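Bis(5'-nucleosyl)-tetraphosphatase [asymmetrical] (Caenorhabditis elegans, PDB 1KTG) hydrolyses diadenosine tetraphosphate asymmetrically to AMP and ATP with the help of divalent metal ions, as a member of the Nudix family. Local coordinates at residues R12-S26 / H102-A115. Numbering follows the deposited sequence.
Sequences RKLAGKIEFLLLQAS and HEHQNWKWCELEDA. With MG (magnesium ion), chain E; MG (magnesium ion), chain I; MG (magnesium ion), chain H; OH (hydroxide ion), chain D.
Arg12 lies flat over the indole of Trp109, guanidinium and ring planes 3° apart, with CZ 3.4 Å from Trp109 CG and CD over the six-membered ring. Arg12 CG sits between its own backbone N and carbonyl carbon (chi1 75°), which lays the extended chain along the indole. Leu21 CB and CD1 pack on the opposite face, CB 3.6 Å from Trp109 CZ3 in a CH-pi contact. Glu19 fixes the guanidinium's rotation: its OE1 takes both NE and NH2 of Arg12, each at 2.8 Å, in the guanidinium plane. With only an alanine here, one indole face is likely to lose its cover and the Glu19 carboxylate its charged mate. Glu111 OE2 binds a magnesium ion, two of whose waters donate to Glu19 OE2, while Lys17 NZ makes a weak salt bridge to Glu111 OE1 (3.2 Å). In the backbone, strands 17-25 and 106-110 run antiparallel, with paired bonds between Phe20 and Cys110 and between Leu22 and Lys108. Leu23 CD1 stands over the His104 ring, 4.1 Å from its centroid. Ser26 OG donates to His102 O (2.7 Å), and its N to Glu103 O. Glu103 itself points away from strand 17-25, OE1 and OE2 binding different magnesium ions bridged by a hydroxide; Glu52 and Glu56 of the Nudix box share the OE1 metal. The pairing thus links a cation-pi stack, backed by leucine, to the Nudix magnesium cluster, probably the hydrolytic centre.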
loop_
_atom_site.group_PDB
_atom_site.type_symbol
_atom_site.label_atom_id
_atom_site.label_comp_id
_atom_site.label_asym_id
_atom_site.label_seq_id
_atom_site.Cartn_x
_atom_site.Cartn_y
_atom_site.Cartn_z
ATOM N N ARG A 12 5.769 -1.612 9.269
ATOM C CA ARG A 12 6.884 -1.411 10.158
ATOM C C ARG A 12 6.665 -2.286 11.376
ATOM O O ARG A 12 5.575 -2.843 11.576
ATOM C CB ARG A 12 7.013 0.055 10.563
ATOM C CG ARG A 12 5.971 0.512 11.579
ATOM C CD ARG A 12 6.033 1.997 11.888
ATOM N NE ARG A 12 5.029 2.384 12.876
ATOM C CZ ARG A 12 4.870 3.609 13.338
ATOM N NH1 ARG A 12 5.668 4.600 12.918
ATOM N NH2 ARG A 12 3.928 3.842 14.243
ATOM N N LYS A 13 7.713 -2.435 12.180
ATOM C CA LYS A 13 7.597 -3.168 13.424
ATOM C C LYS A 13 7.824 -2.130 14.518
ATOM O O LYS A 13 8.881 -1.509 14.575
ATOM C CB LYS A 13 8.608 -4.316 13.485
ATOM C CG LYS A 13 7.990 -5.627 13.921
ATOM C CD LYS A 13 8.943 -6.792 13.822
ATOM C CE LYS A 13 8.219 -8.029 13.337
ATOM N NZ LYS A 13 8.936 -9.246 13.766
ATOM N N LEU A 14 6.806 -1.875 15.332
ATOM C CA LEU A 14 6.930 -0.899 16.405
ATOM C C LEU A 14 6.920 -1.620 17.739
ATOM O O LEU A 14 5.890 -2.144 18.151
ATOM C CB LEU A 14 5.783 0.107 16.342
ATOM C CG LEU A 14 5.731 1.112 17.487
ATOM C CD1 LEU A 14 6.974 1.983 17.525
ATOM C CD2 LEU A 14 4.495 1.961 17.410
ATOM N N ALA A 15 8.069 -1.656 18.409
ATOM C CA ALA A 15 8.188 -2.365 19.677
ATOM C C ALA A 15 7.692 -3.803 19.561
ATOM O O ALA A 15 7.040 -4.314 20.473
ATOM C CB ALA A 15 7.433 -1.629 20.786
ATOM N N GLY A 16 8.009 -4.445 18.438
ATOM C CA GLY A 16 7.665 -5.836 18.208
ATOM C C GLY A 16 6.348 -6.065 17.488
ATOM O O GLY A 16 6.072 -7.189 17.064
ATOM N N LYS A 17 5.537 -5.020 17.343
ATOM C CA LYS A 17 4.230 -5.153 16.700
ATOM C C LYS A 17 4.215 -4.678 15.251
ATOM O O LYS A 17 4.679 -3.583 14.938
ATOM C CB LYS A 17 3.153 -4.390 17.489
ATOM C CG LYS A 17 1.715 -4.738 17.103
ATOM C CD LYS A 17 1.403 -6.211 17.432
ATOM C CE LYS A 17 0.446 -6.471 18.611
ATOM N NZ LYS A 17 -0.035 -5.326 19.416
ATOM N N ILE A 18 3.647 -5.505 14.378
ATOM C CA ILE A 18 3.508 -5.153 12.976
ATOM C C ILE A 18 2.414 -4.095 12.820
ATOM O O ILE A 18 1.330 -4.212 13.412
ATOM C CB ILE A 18 3.136 -6.392 12.140
ATOM C CG1 ILE A 18 4.252 -7.448 12.190
ATOM C CG2 ILE A 18 2.834 -5.992 10.698
ATOM C CD1 ILE A 18 5.509 -7.045 11.498
ATOM N N GLU A 19 2.722 -3.051 12.063
ATOM C CA GLU A 19 1.763 -2.007 11.724
ATOM C C GLU A 19 1.858 -1.741 10.234
ATOM O O GLU A 19 2.954 -1.765 9.673
ATOM C CB GLU A 19 2.047 -0.721 12.500
ATOM C CG GLU A 19 1.881 -0.865 14.003
ATOM C CD GLU A 19 2.102 0.448 14.755
ATOM O OE1 GLU A 19 2.796 1.334 14.223
ATOM O OE2 GLU A 19 1.588 0.591 15.880
ATOM N N PHE A 20 0.704 -1.524 9.608
ATOM C CA PHE A 20 0.590 -1.209 8.174
ATOM C C PHE A 20 0.257 0.273 7.933
ATOM O O PHE A 20 -0.586 0.863 8.638
ATOM C CB PHE A 20 -0.507 -2.076 7.533
ATOM C CG PHE A 20 -0.250 -3.551 7.651
ATOM C CD1 PHE A 20 -0.792 -4.270 8.694
ATOM C CD2 PHE A 20 0.575 -4.200 6.745
ATOM C CE1 PHE A 20 -0.542 -5.628 8.829
ATOM C CE2 PHE A 20 0.827 -5.559 6.868
ATOM C CZ PHE A 20 0.270 -6.266 7.923
ATOM N N LEU A 21 0.891 0.872 6.929
ATOM C CA LEU A 21 0.658 2.278 6.619
ATOM C C LEU A 21 -0.521 2.451 5.660
ATOM O O LEU A 21 -0.540 1.872 4.584
ATOM C CB LEU A 21 1.911 2.921 6.012
ATOM C CG LEU A 21 1.793 4.404 5.614
ATOM C CD1 LEU A 21 1.528 5.298 6.824
ATOM C CD2 LEU A 21 3.027 4.885 4.846
ATOM N N LEU A 22 -1.508 3.232 6.073
ATOM C CA LEU A 22 -2.631 3.558 5.215
ATOM C C LEU A 22 -2.683 5.066 5.029
ATOM O O LEU A 22 -2.378 5.830 5.970
ATOM C CB LEU A 22 -3.949 3.047 5.797
ATOM C CG LEU A 22 -4.090 1.527 5.875
ATOM C CD1 LEU A 22 -5.432 1.173 6.497
ATOM C CD2 LEU A 22 -3.965 0.879 4.508
ATOM N N LEU A 23 -3.085 5.474 3.821
ATOM C CA LEU A 23 -3.228 6.880 3.429
ATOM C C LEU A 23 -4.685 7.194 3.067
ATOM O O LEU A 23 -5.365 6.423 2.386
ATOM C CB LEU A 23 -2.355 7.194 2.216
ATOM C CG LEU A 23 -0.904 6.732 2.235
ATOM C CD1 LEU A 23 -0.243 7.138 0.924
ATOM C CD2 LEU A 23 -0.153 7.319 3.418
ATOM N N GLN A 24 -5.161 8.337 3.527
ATOM C CA GLN A 24 -6.528 8.737 3.276
ATOM C C GLN A 24 -6.579 9.718 2.110
ATOM O O GLN A 24 -5.937 10.777 2.138
ATOM C CB GLN A 24 -7.137 9.361 4.528
ATOM C CG GLN A 24 -8.624 9.505 4.435
ATOM C CD GLN A 24 -9.206 10.340 5.552
ATOM O OE1 GLN A 24 -8.543 11.237 6.078
ATOM N NE2 GLN A 24 -10.457 10.061 5.904
ATOM N N ALA A 25 -7.343 9.356 1.083
ATOM C CA ALA A 25 -7.469 10.176 -0.112
ATOM C C ALA A 25 -8.036 11.541 0.233
ATOM O O ALA A 25 -8.913 11.664 1.078
ATOM C CB ALA A 25 -8.362 9.498 -1.120
ATOM N N SER A 26 -7.553 12.561 -0.462
ATOM C CA SER A 26 -8.002 13.930 -0.232
ATOM C C SER A 26 -9.260 14.266 -1.032
ATOM O O SER A 26 -9.804 15.368 -0.918
ATOM C CB SER A 26 -6.888 14.888 -0.627
ATOM O OG SER A 26 -6.623 14.768 -2.010
ATOM N N HIS A 102 -0.615 16.201 -2.423
ATOM C CA HIS A 102 -1.988 16.688 -2.531
ATOM C C HIS A 102 -3.016 15.570 -2.682
ATOM O O HIS A 102 -4.200 15.805 -2.468
ATOM C CB HIS A 102 -2.142 17.664 -3.698
ATOM C CG HIS A 102 -1.955 17.037 -5.043
ATOM N ND1 HIS A 102 -2.947 16.315 -5.675
ATOM C CD2 HIS A 102 -0.899 17.048 -5.892
ATOM C CE1 HIS A 102 -2.501 15.888 -6.842
ATOM N NE2 HIS A 102 -1.264 16.326 -7.002
ATOM N N GLU A 103 -2.567 14.361 -3.023
ATOM C CA GLU A 103 -3.486 13.229 -3.215
ATOM C C GLU A 103 -4.053 12.633 -1.917
ATOM O O GLU A 103 -5.031 11.887 -1.961
ATOM C CB GLU A 103 -2.830 12.149 -4.078
ATOM C CG GLU A 103 -2.661 12.600 -5.522
ATOM C CD GLU A 103 -2.188 11.521 -6.471
ATOM O OE1 GLU A 103 -1.710 10.455 -6.018
ATOM O OE2 GLU A 103 -2.296 11.761 -7.686
ATOM N N HIS A 104 -3.449 12.972 -0.773
ATOM C CA HIS A 104 -3.882 12.447 0.521
ATOM C C HIS A 104 -3.955 13.514 1.603
ATOM O O HIS A 104 -3.274 14.544 1.529
ATOM C CB HIS A 104 -3.006 11.259 0.936
ATOM C CG HIS A 104 -3.064 10.151 -0.061
ATOM N ND1 HIS A 104 -2.265 10.132 -1.182
ATOM C CD2 HIS A 104 -3.900 9.089 -0.173
ATOM C CE1 HIS A 104 -2.581 9.086 -1.922
ATOM N NE2 HIS A 104 -3.571 8.440 -1.337
ATOM N N GLN A 105 -4.812 13.265 2.595
ATOM C CA GLN A 105 -5.082 14.256 3.626
ATOM C C GLN A 105 -4.733 13.779 5.030
ATOM O O GLN A 105 -4.792 14.563 5.975
ATOM C CB GLN A 105 -6.553 14.687 3.571
ATOM C CG GLN A 105 -7.567 13.551 3.785
ATOM C CD GLN A 105 -8.998 14.056 3.817
ATOM O OE1 GLN A 105 -9.798 13.632 4.647
ATOM N NE2 GLN A 105 -9.316 14.977 2.919
ATOM N N ASN A 106 -4.379 12.504 5.171
ATOM C CA ASN A 106 -4.000 11.960 6.478
ATOM C C ASN A 106 -3.416 10.564 6.296
ATOM O O ASN A 106 -3.454 10.012 5.202
ATOM C CB ASN A 106 -5.239 11.889 7.383
ATOM C CG ASN A 106 -4.899 11.822 8.885
ATOM O OD1 ASN A 106 -5.784 11.615 9.715
ATOM N ND2 ASN A 106 -3.635 12.023 9.230
ATOM N N TRP A 107 -2.841 10.013 7.354
ATOM C CA TRP A 107 -2.317 8.658 7.312
ATOM C C TRP A 107 -2.448 8.054 8.689
ATOM O O TRP A 107 -2.741 8.748 9.651
ATOM C CB TRP A 107 -0.850 8.627 6.845
ATOM C CG TRP A 107 0.178 9.035 7.876
ATOM C CD1 TRP A 107 0.766 8.227 8.804
ATOM C CD2 TRP A 107 0.761 10.330 8.053
ATOM N NE1 TRP A 107 1.661 8.945 9.560
ATOM C CE2 TRP A 107 1.683 10.237 9.111
ATOM C CE3 TRP A 107 0.602 11.563 7.417
ATOM C CZ2 TRP A 107 2.426 11.326 9.558
ATOM C CZ3 TRP A 107 1.342 12.644 7.864
ATOM C CH2 TRP A 107 2.239 12.520 8.923
ATOM N N LYS A 108 -2.237 6.748 8.783
ATOM C CA LYS A 108 -2.264 6.070 10.074
ATOM C C LYS A 108 -1.434 4.806 10.008
ATOM O O LYS A 108 -1.428 4.105 8.992
ATOM C CB LYS A 108 -3.691 5.714 10.484
ATOM C CG LYS A 108 -3.815 5.301 11.949
ATOM C CD LYS A 108 -5.271 5.041 12.335
ATOM C CE LYS A 108 -5.433 4.499 13.751
ATOM N NZ LYS A 108 -6.820 3.936 13.970
ATOM N N TRP A 109 -0.705 4.530 11.081
ATOM C CA TRP A 109 0.008 3.261 11.183
ATOM C C TRP A 109 -0.941 2.339 11.941
ATOM O O TRP A 109 -1.272 2.595 13.097
ATOM C CB TRP A 109 1.329 3.432 11.919
ATOM C CG TRP A 109 2.392 4.060 11.071
ATOM C CD1 TRP A 109 2.800 5.356 11.091
ATOM C CD2 TRP A 109 3.194 3.402 10.088
ATOM N NE1 TRP A 109 3.805 5.549 10.174
ATOM C CE2 TRP A 109 4.064 4.358 9.548
ATOM C CE3 TRP A 109 3.260 2.089 9.605
ATOM C CZ2 TRP A 109 4.995 4.048 8.554
ATOM C CZ3 TRP A 109 4.191 1.785 8.619
ATOM C CH2 TRP A 109 5.040 2.761 8.106
ATOM N N CYS A 110 -1.373 1.265 11.290
ATOM C CA CYS A 110 -2.426 0.416 11.826
ATOM C C CYS A 110 -2.056 -1.039 12.041
ATOM O O CYS A 110 -1.501 -1.671 11.152
ATOM C CB CYS A 110 -3.611 0.403 10.858
ATOM S SG CYS A 110 -4.087 2.008 10.180
ATOM N N GLU A 111 -2.410 -1.557 13.217
ATOM C CA GLU A 111 -2.331 -2.986 13.482
ATOM C C GLU A 111 -3.321 -3.699 12.541
ATOM O O GLU A 111 -4.280 -3.100 12.053
ATOM C CB GLU A 111 -2.629 -3.292 14.946
ATOM C CG GLU A 111 -1.525 -2.841 15.880
ATOM C CD GLU A 111 -1.805 -3.197 17.331
ATOM O OE1 GLU A 111 -2.371 -4.280 17.569
ATOM O OE2 GLU A 111 -1.437 -2.403 18.223
ATOM N N LEU A 112 -3.070 -4.971 12.271
ATOM C CA LEU A 112 -3.843 -5.719 11.278
ATOM C C LEU A 112 -5.367 -5.530 11.292
ATOM O O LEU A 112 -5.972 -5.236 10.270
ATOM C CB LEU A 112 -3.534 -7.205 11.402
ATOM C CG LEU A 112 -4.358 -8.091 10.465
ATOM C CD1 LEU A 112 -4.022 -7.804 9.007
ATOM C CD2 LEU A 112 -4.118 -9.541 10.798
ATOM N N GLU A 113 -5.996 -5.733 12.439
ATOM C CA GLU A 113 -7.451 -5.670 12.478
ATOM C C GLU A 113 -7.981 -4.268 12.200
ATOM O O GLU A 113 -8.989 -4.100 11.511
ATOM C CB GLU A 113 -7.956 -6.205 13.803
ATOM C CG GLU A 113 -7.651 -7.693 13.990
ATOM C CD GLU A 113 -8.259 -8.588 12.914
ATOM O OE1 GLU A 113 -9.283 -8.212 12.292
ATOM O OE2 GLU A 113 -7.709 -9.689 12.694
ATOM N N ASP A 114 -7.281 -3.271 12.725
ATOM C CA ASP A 114 -7.636 -1.875 12.529
ATOM C C ASP A 114 -7.440 -1.497 11.065
ATOM O O ASP A 114 -8.263 -0.779 10.464
ATOM C CB ASP A 114 -6.750 -1.006 13.423
ATOM C CG ASP A 114 -7.153 0.442 13.416
ATOM O OD1 ASP A 114 -6.252 1.317 13.327
ATOM O OD2 ASP A 114 -8.344 0.803 13.503
ATOM N N ALA A 115 -6.346 -1.982 10.487
ATOM C CA ALA A 115 -6.070 -1.722 9.087
ATOM C C ALA A 115 -7.194 -2.279 8.218
ATOM O O ALA A 115 -7.640 -1.627 7.266
ATOM C CB ALA A 115 -4.726 -2.315 8.684
HETATM MG MG MG E . -0.557 -0.590 18.621
HETATM MG MG MG I . -0.521 8.808 -6.786
HETATM MG MG MG H . -2.065 10.644 -9.409
HETATM O O OH D . -0.429 9.717 -8.746
HETATM O O HOH W 1 -0.645 -6.231 13.221
HETATM O O HOH W 2 1.396 -1.171 17.832
HETATM O O HOH W 3 -0.841 0.282 16.671
HETATM O O HOH W 4 -1.579 9.632 -11.365
HETATM O O HOH W 5 -3.710 11.689 -10.317
HETATM O O HOH W 6 -0.724 12.342 -10.068
#